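Local structure of LYND (Lyngbya aestuarii, 4V1T) at residues 445-457 with 502-514. The protein is a cyanobactin heterocyclase of the YcaO family, which probably uses ATP and magnesium to cyclodehydrate cysteine residues of a precursor peptide into thiazolines. Residues are numbered along the deposited sequence; the frame is centred on the assembly and turned at random.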
loop_
_atom_site.group_PDB
_atom_site.type_symbol
_atom_site.label_atom_id
_atom_site.label_comp_id
_atom_site.label_asym_id
_atom_site.label_seq_id
_atom_site.Cartn_x
_atom_site.Cartn_y
_atom_site.Cartn_z
ATOM N N GLU B 445 -42.888 -28.936 16.401
ATOM C CA GLU B 445 -43.664 -28.292 15.334
ATOM C C GLU B 445 -42.944 -28.426 13.998
ATOM O O GLU B 445 -43.581 -28.562 12.957
ATOM C CB GLU B 445 -43.919 -26.809 15.632
ATOM C CG GLU B 445 -44.109 -26.476 17.100
ATOM C CD GLU B 445 -44.603 -25.065 17.322
ATOM O OE1 GLU B 445 -43.856 -24.114 17.011
ATOM O OE2 GLU B 445 -45.735 -24.909 17.813
ATOM N N LEU B 446 -41.614 -28.391 14.036
ATOM C CA LEU B 446 -40.808 -28.523 12.830
ATOM C C LEU B 446 -40.621 -29.986 12.453
ATOM O O LEU B 446 -40.426 -30.317 11.283
ATOM C CB LEU B 446 -39.447 -27.859 13.030
ATOM C CG LEU B 446 -39.470 -26.373 13.389
ATOM C CD1 LEU B 446 -38.046 -25.834 13.474
ATOM C CD2 LEU B 446 -40.291 -25.560 12.392
ATOM N N GLY B 447 -40.660 -30.853 13.459
ATOM C CA GLY B 447 -40.568 -32.286 13.246
ATOM C C GLY B 447 -39.216 -32.745 12.732
ATOM O O GLY B 447 -38.215 -32.689 13.450
ATOM N N ASP B 448 -39.195 -33.188 11.476
ATOM C CA ASP B 448 -38.028 -33.861 10.898
ATOM C C ASP B 448 -37.105 -32.932 10.110
ATOM O O ASP B 448 -35.949 -33.268 9.858
ATOM C CB ASP B 448 -38.479 -35.016 10.001
ATOM C CG ASP B 448 -38.823 -36.264 10.794
ATOM O OD1 ASP B 448 -38.079 -36.595 11.743
ATOM O OD2 ASP B 448 -39.840 -36.917 10.477
ATOM N N LEU B 449 -37.606 -31.771 9.717
ATOM C CA LEU B 449 -36.747 -30.760 9.114
ATOM C C LEU B 449 -35.778 -30.199 10.155
ATOM O O LEU B 449 -34.717 -29.676 9.817
ATOM C CB LEU B 449 -37.587 -29.637 8.515
ATOM C CG LEU B 449 -38.534 -30.022 7.384
ATOM C CD1 LEU B 449 -39.380 -28.818 7.016
ATOM C CD2 LEU B 449 -37.755 -30.530 6.177
ATOM N N ALA B 450 -36.164 -30.311 11.420
ATOM C CA ALA B 450 -35.346 -29.840 12.527
ATOM C C ALA B 450 -34.181 -30.777 12.787
ATOM O O ALA B 450 -34.317 -31.992 12.659
ATOM C CB ALA B 450 -36.191 -29.709 13.781
ATOM N N ILE B 451 -33.039 -30.194 13.148
ATOM C CA ILE B 451 -31.857 -30.942 13.561
ATOM C C ILE B 451 -31.548 -30.647 15.027
ATOM O O ILE B 451 -31.299 -29.503 15.404
ATOM C CB ILE B 451 -30.656 -30.604 12.665
ATOM C CG1 ILE B 451 -30.845 -31.283 11.306
ATOM C CG2 ILE B 451 -29.349 -31.083 13.290
ATOM C CD1 ILE B 451 -30.095 -30.637 10.187
ATOM N N HIS B 452 -31.599 -31.684 15.853
ATOM C CA HIS B 452 -31.345 -31.541 17.277
ATOM C C HIS B 452 -29.911 -31.039 17.470
ATOM O O HIS B 452 -28.992 -31.556 16.840
ATOM C CB HIS B 452 -31.548 -32.874 17.995
ATOM C CG HIS B 452 -31.760 -32.746 19.469
ATOM N ND1 HIS B 452 -30.745 -32.432 20.346
ATOM C CD2 HIS B 452 -32.871 -32.897 20.224
ATOM C CE1 HIS B 452 -31.221 -32.396 21.576
ATOM N NE2 HIS B 452 -32.510 -32.677 21.529
ATOM N N PRO B 453 -29.716 -30.019 18.329
ATOM C CA PRO B 453 -28.372 -29.464 18.513
ATOM C C PRO B 453 -27.329 -30.504 18.930
ATOM O O PRO B 453 -26.158 -30.350 18.608
ATOM C CB PRO B 453 -28.570 -28.408 19.610
ATOM C CG PRO B 453 -29.869 -28.739 20.257
ATOM C CD PRO B 453 -30.707 -29.333 19.176
ATOM N N GLU B 454 -27.752 -31.559 19.617
ATOM C CA GLU B 454 -26.827 -32.586 20.090
ATOM C C GLU B 454 -26.231 -33.412 18.960
ATOM O O GLU B 454 -25.181 -34.027 19.123
ATOM C CB GLU B 454 -27.526 -33.513 21.091
ATOM C CG GLU B 454 -27.891 -32.821 22.394
ATOM C CD GLU B 454 -28.444 -33.781 23.439
ATOM O OE1 GLU B 454 -28.068 -34.972 23.441
ATOM O OE2 GLU B 454 -29.256 -33.340 24.265
ATOM N N GLN B 455 -26.890 -33.417 17.808
ATOM C CA GLN B 455 -26.344 -34.073 16.623
ATOM C C GLN B 455 -25.089 -33.354 16.105
ATOM O O GLN B 455 -24.254 -33.938 15.409
ATOM C CB GLN B 455 -27.393 -34.120 15.518
ATOM C CG GLN B 455 -28.523 -35.090 15.781
ATOM C CD GLN B 455 -29.493 -35.140 14.626
ATOM O OE1 GLN B 455 -29.120 -35.507 13.508
ATOM N NE2 GLN B 455 -30.743 -34.755 14.880
ATOM N N CYS B 456 -24.957 -32.080 16.446
ATOM C CA CYS B 456 -23.805 -31.304 16.016
ATOM C C CYS B 456 -22.746 -31.253 17.102
ATOM O O CYS B 456 -21.568 -31.408 16.816
ATOM C CB CYS B 456 -24.241 -29.898 15.633
ATOM S SG CYS B 456 -25.431 -29.891 14.279
ATOM N N LEU B 457 -23.179 -31.052 18.347
ATOM C CA LEU B 457 -22.254 -30.872 19.460
ATOM C C LEU B 457 -21.531 -32.161 19.804
ATOM O O LEU B 457 -20.313 -32.186 19.901
ATOM C CB LEU B 457 -22.993 -30.339 20.689
ATOM C CG LEU B 457 -23.698 -28.988 20.523
ATOM C CD1 LEU B 457 -24.527 -28.665 21.754
ATOM C CD2 LEU B 457 -22.707 -27.865 20.222
ATOM N N GLN B 502 -31.209 -31.008 -1.070
ATOM C CA GLN B 502 -31.619 -29.813 -1.808
ATOM C C GLN B 502 -32.935 -29.244 -1.260
ATOM O O GLN B 502 -33.916 -29.076 -1.982
ATOM C CB GLN B 502 -31.715 -30.122 -3.305
ATOM C CG GLN B 502 -31.146 -29.021 -4.194
ATOM C CD GLN B 502 -29.623 -28.941 -4.143
ATOM O OE1 GLN B 502 -28.940 -29.957 -4.009
ATOM N NE2 GLN B 502 -29.084 -27.728 -4.250
ATOM N N THR B 503 -32.935 -28.954 0.038
ATOM C CA THR B 503 -34.085 -28.363 0.705
ATOM C C THR B 503 -33.643 -27.674 1.992
ATOM O O THR B 503 -32.475 -27.731 2.357
ATOM C CB THR B 503 -35.148 -29.421 1.042
ATOM O OG1 THR B 503 -36.320 -28.770 1.542
ATOM C CG2 THR B 503 -34.632 -30.413 2.077
ATOM N N HIS B 504 -34.583 -27.037 2.682
ATOM C CA HIS B 504 -34.266 -26.324 3.912
ATOM C C HIS B 504 -34.429 -27.224 5.128
ATOM O O HIS B 504 -35.441 -27.879 5.285
ATOM C CB HIS B 504 -35.154 -25.087 4.069
ATOM C CG HIS B 504 -34.766 -23.944 3.184
ATOM N ND1 HIS B 504 -33.616 -23.214 3.379
ATOM C CD2 HIS B 504 -35.382 -23.398 2.109
ATOM C CE1 HIS B 504 -33.538 -22.269 2.460
ATOM N NE2 HIS B 504 -34.596 -22.363 1.676
ATOM N N LYS B 505 -33.403 -27.256 5.968
ATOM C CA LYS B 505 -33.491 -27.844 7.295
ATOM C C LYS B 505 -33.416 -26.718 8.320
ATOM O O LYS B 505 -33.405 -25.541 7.946
ATOM C CB LYS B 505 -32.381 -28.862 7.514
ATOM C CG LYS B 505 -32.382 -30.034 6.534
ATOM C CD LYS B 505 -33.662 -30.846 6.609
ATOM C CE LYS B 505 -33.529 -32.170 5.866
ATOM N NZ LYS B 505 -33.092 -33.270 6.765
ATOM N N TYR B 506 -33.378 -27.072 9.603
ATOM C CA TYR B 506 -33.347 -26.080 10.670
ATOM C C TYR B 506 -32.401 -26.462 11.803
ATOM O O TYR B 506 -32.453 -27.580 12.327
ATOM C CB TYR B 506 -34.746 -25.873 11.245
ATOM C CG TYR B 506 -35.688 -25.175 10.309
ATOM C CD1 TYR B 506 -35.708 -23.787 10.218
ATOM C CD2 TYR B 506 -36.561 -25.898 9.513
ATOM C CE1 TYR B 506 -36.574 -23.139 9.355
ATOM C CE2 TYR B 506 -37.431 -25.263 8.647
ATOM C CZ TYR B 506 -37.435 -23.887 8.566
ATOM O OH TYR B 506 -38.307 -23.271 7.699
ATOM N N LEU B 507 -31.542 -25.514 12.166
ATOM C CA LEU B 507 -30.710 -25.618 13.353
ATOM C C LEU B 507 -31.063 -24.482 14.296
ATOM O O LEU B 507 -31.536 -23.434 13.850
ATOM C CB LEU B 507 -29.220 -25.545 13.001
ATOM C CG LEU B 507 -28.568 -26.832 12.501
ATOM C CD1 LEU B 507 -28.764 -26.959 11.014
ATOM C CD2 LEU B 507 -27.089 -26.851 12.826
ATOM N N PRO B 508 -30.809 -24.670 15.610
ATOM C CA PRO B 508 -30.991 -23.527 16.511
ATOM C C PRO B 508 -30.098 -22.350 16.094
ATOM O O PRO B 508 -28.950 -22.552 15.718
ATOM C CB PRO B 508 -30.618 -24.085 17.893
ATOM C CG PRO B 508 -29.931 -25.386 17.642
ATOM C CD PRO B 508 -30.420 -25.895 16.329
ATOM N N THR B 509 -30.643 -21.142 16.148
ATOM C CA THR B 509 -29.919 -19.939 15.773
ATOM C C THR B 509 -28.636 -19.811 16.584
ATOM O O THR B 509 -27.642 -19.260 16.107
ATOM C CB THR B 509 -30.803 -18.687 15.965
ATOM O OG1 THR B 509 -32.036 -18.852 15.246
ATOM C CG2 THR B 509 -30.114 -17.447 15.451
ATOM N N ALA B 510 -28.654 -20.345 17.801
ATOM C CA ALA B 510 -27.508 -20.255 18.702
ATOM C C ALA B 510 -26.275 -20.970 18.151
ATOM O O ALA B 510 -25.147 -20.660 18.540
ATOM C CB ALA B 510 -27.877 -20.813 20.068
ATOM N N LEU B 511 -26.494 -21.937 17.263
ATOM C CA LEU B 511 -25.393 -22.672 16.638
ATOM C C LEU B 511 -24.880 -22.012 15.355
ATOM O O LEU B 511 -23.742 -22.237 14.954
ATOM C CB LEU B 511 -25.825 -24.104 16.315
ATOM C CG LEU B 511 -25.674 -25.148 17.426
ATOM C CD1 LEU B 511 -26.185 -26.480 16.925
ATOM C CD2 LEU B 511 -24.226 -25.285 17.875
ATOM N N CYS B 512 -25.727 -21.205 14.727
ATOM C CA CYS B 512 -25.462 -20.676 13.393
ATOM C C CYS B 512 -24.684 -19.360 13.389
ATOM O O CYS B 512 -24.091 -19.007 12.381
ATOM C CB CYS B 512 -26.785 -20.481 12.652
ATOM S SG CYS B 512 -27.715 -22.012 12.395
ATOM N N TYR B 513 -24.697 -18.640 14.504
ATOM C CA TYR B 513 -24.037 -17.342 14.590
ATOM C C TYR B 513 -23.328 -17.165 15.923
ATOM O O TYR B 513 -23.699 -17.783 16.922
ATOM C CB TYR B 513 -25.057 -16.227 14.399
ATOM C CG TYR B 513 -25.846 -16.359 13.119
ATOM C CD1 TYR B 513 -25.320 -15.913 11.906
ATOM C CD2 TYR B 513 -27.111 -16.942 13.117
ATOM C CE1 TYR B 513 -26.034 -16.036 10.730
ATOM C CE2 TYR B 513 -27.835 -17.064 11.948
ATOM C CZ TYR B 513 -27.290 -16.613 10.759
ATOM O OH TYR B 513 -27.994 -16.734 9.594
ATOM N N TYR B 514 -22.305 -16.316 15.924
ATOM C CA TYR B 514 -21.577 -15.989 17.146
ATOM C C TYR B 514 -22.419 -15.125 18.073
ATOM O O TYR B 514 -23.185 -14.267 17.620
ATOM C CB TYR B 514 -20.271 -15.234 16.836
ATOM C CG TYR B 514 -19.262 -16.002 16.018
ATOM C CD1 TYR B 514 -18.905 -17.294 16.358
ATOM C CD2 TYR B 514 -18.660 -15.427 14.898
ATOM C CE1 TYR B 514 -17.981 -17.996 15.614
ATOM C CE2 TYR B 514 -17.741 -16.125 14.148
ATOM C CZ TYR B 514 -17.400 -17.405 14.513
ATOM O OH TYR B 514 -16.472 -18.095 13.771
#
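L511 meets the short helix 454-457 at the tightly packed end of this contact, and its two methyl groups divide the work: CD1 lies 4.1 Å from P453 CB and touches C456 CB, while CD2 meets CD2 of L457 at 3.8 Å. L507 adds its own CD2 against C456 SG, and the rings of P453 and P508 press together beside them. The packing carries on through I451, whose single CD1 methyl touches both L507 CD1 and K505 CB; the side chains of I451, K505 and L507 also touch L716 of strand 716-719. Between the two ends the loop clips onto strand 503-508 by a single beta bridge, A450 with Y506, at a border of the antiparallel sheet in the YcaO domain. I451 N donates to Y506 O at 2.8 Å, almost in line with the carbonyl, whereas Y506 N approaches L449 O at 2.9 Å from above the carbonyl plane, a more bent bond (138° at the hydrogen). Past the bridge the contact stays broad but comes closer to solvent: L449 is exposed, although the strand covers much of it. L449 CB sits at the edge of the Y506 ring; with CG beside the backbone N (chi1 -62°), the branch carries CD2 to 3.6 Å from H504 O.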